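Local coordinates for protein sulfite dehydrogenase (PDB 2XTS) that oxidises protein-bound sulfane sulfur in the Sox pathway as a molybdenum-cofactor enzyme that works together with heme c, at residues A[111-123]-A[212-224]. Residues are numbered along the deposited sequence; the frame is centred on the assembly and turned at random. Where two conformers were deposited one is given.
Sequences RTTTTAFCECAAN and RLVVPGWEGNMWV. With CO (cobalt (II) ion), chain G; MTE (phosphonic acidmono-(2-amino-5,6-dimercapto-4-oxo-3,7,8a,9,10,10a-hexahydro-4H-8-oxa-1,3,9,10-tetraaza-anthracen-7-ylmethyl)ester), chain E; 2MO (molybdenum (IV)oxide), chain F.
The side chain of Cys118 lies over one face of the Trp223 indole: its CB sits 3.7 Å from the centroid of the six-membered ring, 9° off the normal, a CH-pi contact. With SG anti to the backbone N (chi1 178°), the sulfur reaches on over the five-membered ring, 4.1 Å from that centroid, as a sulfur-aromatic contact. Backbone of Val214 and Val215 covers the opposite face, so the indole is sandwiched, while Ala116 CB meets its rim at CH2 (3.8 Å). Nearer the start of strand 112-119, Thr114 CG2 packs against Val214 CG1 (3.8 Å), the two side chains running alongside in opposite directions. An alanine in place of Trp223 would probably leave a gap beneath Cys118 and deprive Trp218 O of the NE1 bond that ties the loop to the ring.

Polar links are mostly backbone. Gly220 N donates to Glu119 O (2.8 Å), and a CB on Gly220 would collide with the pterin dithiolene sulfur S2'. Two waters bridge the segments, one from Phe117 O to Gly217 N, the other joining Phe117 O and Glu119 N to Trp218 O.

Both segments also hold the cofactor and a metal. Cys120 SG and both dithiolene sulfurs bind molybdenum, and oxygen OT1 on that metal accepts from Ala121 N (3.0 Å) and, weakly, from Asn221 N. The guanidinium of Arg212 grips the phosphate end of the molybdopterin through NH1 to O3P (2.7 Å) and NH2 to O4', while NH2 also holds Trp223 O, which in turn accepts from pterin N8. Beside Ala121 CB, Glu219 OE1 binds cobalt together with Thr259 O, His369 NE2 and two waters, and its OE2 is salt-bridged to Arg181. This cysteine-ligated molybdenum on a single pterin dithiolene is the hallmark of the sulfite oxidase family's active site.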
loop_
_atom_site.group_PDB
_atom_site.type_symbol
_atom_site.label_atom_id
_atom_site.label_comp_id
_atom_site.label_asym_id
_atom_site.label_seq_id
_atom_site.Cartn_x
_atom_site.Cartn_y
_atom_site.Cartn_z
ATOM N N ARG A 111 13.449 -13.988 7.179
ATOM C CA ARG A 111 12.960 -12.859 6.397
ATOM C C ARG A 111 13.431 -11.513 6.885
ATOM O O ARG A 111 13.718 -11.342 8.055
ATOM C CB ARG A 111 11.435 -12.866 6.374
ATOM C CG ARG A 111 10.873 -14.128 5.742
ATOM C CD ARG A 111 9.357 -14.189 5.778
ATOM N NE ARG A 111 8.909 -15.491 5.310
ATOM C CZ ARG A 111 7.685 -15.978 5.460
ATOM N NH1 ARG A 111 6.718 -15.232 5.981
ATOM N NH2 ARG A 111 7.435 -17.198 5.044
ATOM N N THR A 112 13.529 -10.582 5.952
ATOM C CA THR A 112 13.872 -9.202 6.228
ATOM C C THR A 112 12.888 -8.308 5.469
ATOM O O THR A 112 12.102 -8.769 4.658
ATOM C CB THR A 112 15.297 -8.875 5.738
ATOM O OG1 THR A 112 15.400 -9.212 4.353
ATOM C CG2 THR A 112 16.355 -9.629 6.554
ATOM N N THR A 113 12.969 -7.014 5.735
ATOM C CA THR A 113 12.140 -6.032 5.086
ATOM C C THR A 113 12.944 -4.804 4.712
ATOM O O THR A 113 13.908 -4.447 5.384
ATOM C CB THR A 113 10.934 -5.629 5.968
ATOM O OG1 THR A 113 10.047 -4.772 5.231
ATOM C CG2 THR A 113 11.372 -4.900 7.201
ATOM N N THR A 114 12.543 -4.148 3.633
ATOM C CA THR A 114 13.010 -2.798 3.366
ATOM C C THR A 114 11.923 -2.068 2.616
ATOM O O THR A 114 11.108 -2.689 1.959
ATOM C CB THR A 114 14.319 -2.798 2.550
ATOM O OG1 THR A 114 14.920 -1.505 2.622
ATOM C CG2 THR A 114 14.054 -3.138 1.103
ATOM N N THR A 115 11.908 -0.761 2.775
ATOM C CA THR A 115 11.045 0.127 2.011
ATOM C C THR A 115 11.964 0.916 1.088
ATOM O O THR A 115 12.900 1.557 1.530
ATOM C CB THR A 115 10.243 1.041 2.940
ATOM O OG1 THR A 115 9.450 0.185 3.739
ATOM C CG2 THR A 115 9.340 1.964 2.156
ATOM N N ALA A 116 11.722 0.844 -0.212
ATOM C CA ALA A 116 12.677 1.334 -1.193
ATOM C C ALA A 116 12.007 1.774 -2.448
ATOM O O ALA A 116 11.065 1.133 -2.926
ATOM C CB ALA A 116 13.695 0.238 -1.530
ATOM N N PHE A 117 12.565 2.828 -3.042
ATOM C CA PHE A 117 12.100 3.268 -4.323
ATOM C C PHE A 117 12.786 2.487 -5.443
ATOM O O PHE A 117 13.999 2.217 -5.402
ATOM C CB PHE A 117 12.317 4.795 -4.522
ATOM C CG PHE A 117 13.762 5.218 -4.730
ATOM C CD1 PHE A 117 14.376 5.110 -5.977
ATOM C CD2 PHE A 117 14.507 5.723 -3.676
ATOM C CE1 PHE A 117 15.694 5.493 -6.158
ATOM C CE2 PHE A 117 15.800 6.079 -3.864
ATOM C CZ PHE A 117 16.407 5.953 -5.097
ATOM N N CYS A 118 11.986 2.150 -6.457
ATOM C CA CYS A 118 12.467 1.563 -7.704
ATOM C C CYS A 118 12.283 2.629 -8.769
ATOM O O CYS A 118 11.149 2.928 -9.120
ATOM C CB CYS A 118 11.653 0.321 -8.049
ATOM S SG CYS A 118 12.137 -0.455 -9.599
ATOM N N GLU A 119 13.381 3.269 -9.187
ATOM C CA GLU A 119 13.344 4.316 -10.194
ATOM C C GLU A 119 14.030 3.801 -11.446
ATOM O O GLU A 119 15.196 3.410 -11.412
ATOM C CB GLU A 119 13.999 5.608 -9.728
ATOM C CG GLU A 119 13.858 6.717 -10.751
ATOM C CD GLU A 119 14.505 8.036 -10.375
ATOM O OE1 GLU A 119 15.391 8.062 -9.486
ATOM O OE2 GLU A 119 14.110 9.039 -11.027
ATOM N N CYS A 120 13.312 3.796 -12.558
ATOM C CA CYS A 120 13.947 3.426 -13.824
ATOM C C CYS A 120 15.099 4.398 -14.122
ATOM O O CYS A 120 14.987 5.588 -13.925
ATOM C CB CYS A 120 12.925 3.494 -14.939
ATOM S SG CYS A 120 13.561 2.913 -16.541
ATOM N N ALA A 121 16.206 3.847 -14.603
ATOM C CA ALA A 121 17.355 4.632 -14.993
ATOM C C ALA A 121 16.965 5.735 -15.963
ATOM O O ALA A 121 17.592 6.814 -15.973
ATOM C CB ALA A 121 18.390 3.735 -15.653
ATOM N N ALA A 122 15.966 5.437 -16.798
ATOM C CA ALA A 122 15.492 6.331 -17.852
ATOM C C ALA A 122 14.482 7.381 -17.391
ATOM O O ALA A 122 13.982 8.130 -18.216
ATOM C CB ALA A 122 14.939 5.511 -19.028
ATOM N N ASN A 123 14.167 7.438 -16.094
ATOM C CA ASN A 123 13.166 8.388 -15.615
ATOM C C ASN A 123 13.631 9.817 -15.932
ATOM O O ASN A 123 14.749 10.207 -15.604
ATOM C CB ASN A 123 12.934 8.193 -14.122
ATOM C CG ASN A 123 11.651 8.817 -13.629
ATOM O OD1 ASN A 123 10.670 8.944 -14.371
ATOM N ND2 ASN A 123 11.633 9.164 -12.348
ATOM N N ARG A 212 11.226 -11.144 -7.027
ATOM C CA ARG A 212 12.076 -10.174 -7.716
ATOM C C ARG A 212 13.250 -9.791 -6.835
ATOM O O ARG A 212 13.180 -9.932 -5.615
ATOM C CB ARG A 212 11.309 -8.903 -8.109
ATOM C CG ARG A 212 11.092 -7.923 -6.950
ATOM C CD ARG A 212 10.401 -6.653 -7.386
ATOM N NE ARG A 212 11.156 -5.977 -8.440
ATOM C CZ ARG A 212 10.633 -5.071 -9.257
ATOM N NH1 ARG A 212 9.427 -4.569 -9.032
ATOM N NH2 ARG A 212 11.357 -4.598 -10.266
ATOM N N LEU A 213 14.293 -9.230 -7.441
ATOM C CA LEU A 213 15.287 -8.528 -6.666
ATOM C C LEU A 213 14.861 -7.115 -6.325
ATOM O O LEU A 213 14.283 -6.417 -7.151
ATOM C CB LEU A 213 16.620 -8.467 -7.414
ATOM C CG LEU A 213 17.263 -9.814 -7.748
ATOM C CD1 LEU A 213 18.647 -9.629 -8.380
ATOM C CD2 LEU A 213 17.347 -10.714 -6.516
ATOM N N VAL A 214 15.206 -6.725 -5.106
ATOM C CA VAL A 214 15.078 -5.369 -4.583
ATOM C C VAL A 214 16.505 -4.920 -4.288
ATOM O O VAL A 214 17.240 -5.604 -3.548
ATOM C CB VAL A 214 14.159 -5.312 -3.338
ATOM C CG1 VAL A 214 14.273 -3.974 -2.639
ATOM C CG2 VAL A 214 12.745 -5.574 -3.779
ATOM N N VAL A 215 16.929 -3.818 -4.932
ATOM C CA VAL A 215 18.339 -3.363 -4.925
ATOM C C VAL A 215 18.371 -1.905 -4.457
ATOM O O VAL A 215 18.346 -0.974 -5.270
ATOM C CB VAL A 215 18.957 -3.505 -6.339
ATOM C CG1 VAL A 215 20.469 -3.289 -6.270
ATOM C CG2 VAL A 215 18.573 -4.871 -6.980
ATOM N N PRO A 216 18.343 -1.687 -3.139
ATOM C CA PRO A 216 18.077 -0.348 -2.640
ATOM C C PRO A 216 19.030 0.721 -3.183
ATOM O O PRO A 216 20.252 0.580 -3.154
ATOM C CB PRO A 216 18.191 -0.510 -1.144
ATOM C CG PRO A 216 17.721 -1.901 -0.928
ATOM C CD PRO A 216 18.338 -2.662 -2.039
ATOM N N GLY A 217 18.430 1.763 -3.730
ATOM C CA GLY A 217 19.166 2.904 -4.221
ATOM C C GLY A 217 19.710 2.783 -5.630
ATOM O O GLY A 217 20.254 3.755 -6.150
ATOM N N TRP A 218 19.610 1.601 -6.229
ATOM C CA TRP A 218 20.218 1.318 -7.524
ATOM C C TRP A 218 19.157 1.313 -8.632
ATOM O O TRP A 218 17.958 1.093 -8.384
ATOM C CB TRP A 218 20.987 -0.001 -7.476
ATOM C CG TRP A 218 22.304 0.077 -6.766
ATOM C CD1 TRP A 218 22.683 1.031 -5.867
ATOM C CD2 TRP A 218 23.436 -0.790 -6.933
ATOM N NE1 TRP A 218 23.977 0.803 -5.465
ATOM C CE2 TRP A 218 24.456 -0.307 -6.101
ATOM C CE3 TRP A 218 23.688 -1.911 -7.720
ATOM C CZ2 TRP A 218 25.714 -0.902 -6.058
ATOM C CZ3 TRP A 218 24.929 -2.493 -7.685
ATOM C CH2 TRP A 218 25.925 -2.000 -6.854
ATOM N N GLU A 219 19.595 1.617 -9.848
ATOM C CA GLU A 219 18.726 1.799 -10.983
ATOM C C GLU A 219 17.796 0.630 -11.175
ATOM O O GLU A 219 18.159 -0.533 -11.004
ATOM C CB GLU A 219 19.578 2.092 -12.240
ATOM C CG GLU A 219 20.386 0.905 -12.760
ATOM C CD GLU A 219 21.438 1.264 -13.808
ATOM O OE1 GLU A 219 21.557 2.458 -14.163
ATOM O OE2 GLU A 219 22.161 0.336 -14.256
ATOM N N GLY A 220 16.573 0.960 -11.579
ATOM C CA GLY A 220 15.502 -0.034 -11.638
ATOM C C GLY A 220 15.830 -1.245 -12.488
ATOM O O GLY A 220 15.341 -2.338 -12.230
ATOM N N ASN A 221 16.603 -1.069 -13.559
ATOM C CA ASN A 221 16.935 -2.218 -14.387
ATOM C C ASN A 221 17.544 -3.371 -13.599
ATOM O O ASN A 221 17.388 -4.534 -13.989
ATOM C CB ASN A 221 17.848 -1.814 -15.553
ATOM C CG ASN A 221 18.103 -2.967 -16.503
ATOM O OD1 ASN A 221 19.195 -3.554 -16.496
ATOM N ND2 ASN A 221 17.078 -3.382 -17.239
ATOM N N MET A 222 18.218 -3.078 -12.503
ATOM C CA MET A 222 18.878 -4.124 -11.762
ATOM C C MET A 222 17.910 -4.891 -10.864
ATOM O O MET A 222 18.280 -5.920 -10.313
ATOM C CB MET A 222 20.037 -3.530 -11.004
ATOM C CG MET A 222 21.035 -2.866 -11.934
ATOM S SD MET A 222 22.429 -2.159 -11.022
ATOM C CE MET A 222 23.505 -3.573 -10.866
ATOM N N TRP A 223 16.671 -4.393 -10.736
ATOM C CA TRP A 223 15.660 -5.046 -9.902
ATOM C C TRP A 223 15.029 -6.179 -10.710
ATOM O O TRP A 223 13.864 -6.104 -11.136
ATOM C CB TRP A 223 14.613 -4.028 -9.427
ATOM C CG TRP A 223 15.110 -2.949 -8.508
ATOM C CD1 TRP A 223 16.209 -2.151 -8.657
ATOM C CD2 TRP A 223 14.407 -2.462 -7.386
ATOM N NE1 TRP A 223 16.269 -1.244 -7.634
ATOM C CE2 TRP A 223 15.171 -1.424 -6.830
ATOM C CE3 TRP A 223 13.241 -2.870 -6.737
ATOM C CZ2 TRP A 223 14.783 -0.750 -5.688
ATOM C CZ3 TRP A 223 12.847 -2.207 -5.617
ATOM C CH2 TRP A 223 13.612 -1.151 -5.094
ATOM N N VAL A 224 15.818 -7.215 -10.973
ATOM C CA VAL A 224 15.434 -8.290 -11.874
ATOM C C VAL A 224 14.128 -8.945 -11.373
ATOM O O VAL A 224 14.044 -9.400 -10.229
ATOM C CB VAL A 224 16.574 -9.326 -12.022
ATOM C CG1 VAL A 224 16.129 -10.480 -12.920
ATOM C CG2 VAL A 224 17.832 -8.686 -12.567
HETATM CO CO CO G . 23.205 3.579 -14.739
HETATM N N1 MTE E . 13.303 -7.902 -14.909
HETATM C C2 MTE E . 13.083 -8.713 -15.938
HETATM N N2 MTE E . 13.187 -10.046 -15.748
HETATM N N3 MTE E . 12.737 -8.248 -17.154
HETATM C C4 MTE E . 12.605 -6.916 -17.420
HETATM O O4 MTE E . 12.269 -6.568 -18.571
HETATM N N5 MTE E . 12.848 -4.595 -16.497
HETATM C C6 MTE E . 13.676 -3.913 -15.530
HETATM C C7 MTE E . 13.461 -4.343 -14.088
HETATM N N8 MTE E . 13.510 -5.779 -13.987
HETATM C C9 MTE E . 12.861 -5.971 -16.352
HETATM C C10 MTE E . 13.237 -6.545 -15.055
HETATM C "C1'" MTE E . 13.562 -2.401 -15.610
HETATM S "S1'" MTE E . 14.342 -1.565 -16.935
HETATM C "C2'" MTE E . 12.945 -1.680 -14.644
HETATM S "S2'" MTE E . 12.968 0.039 -14.629
HETATM C "C3'" MTE E . 12.245 -2.405 -13.515
HETATM O "O3'" MTE E . 12.210 -3.835 -13.656
HETATM C "C4'" MTE E . 10.797 -1.960 -13.432
HETATM O "O4'" MTE E . 10.164 -2.588 -12.309
HETATM P P MTE E . 8.560 -2.578 -12.314
HETATM O O1P MTE E . 8.279 -1.045 -12.304
HETATM O O2P MTE E . 8.036 -3.186 -13.573
HETATM O O3P MTE E . 8.164 -3.223 -11.030
HETATM MO MO 2MO F . 14.482 0.721 -16.331
HETATM O OT1 2MO F . 16.066 1.022 -15.543
HETATM O OT2 2MO F . 14.549 0.911 -18.280
HETATM O O HOH W 1 15.782 2.281 -3.353
HETATM O O HOH W 2 15.763 2.611 -7.742
HETATM O O HOH W 3 24.153 1.738 -15.332
HETATM O O HOH W 4 22.694 4.005 -16.754
#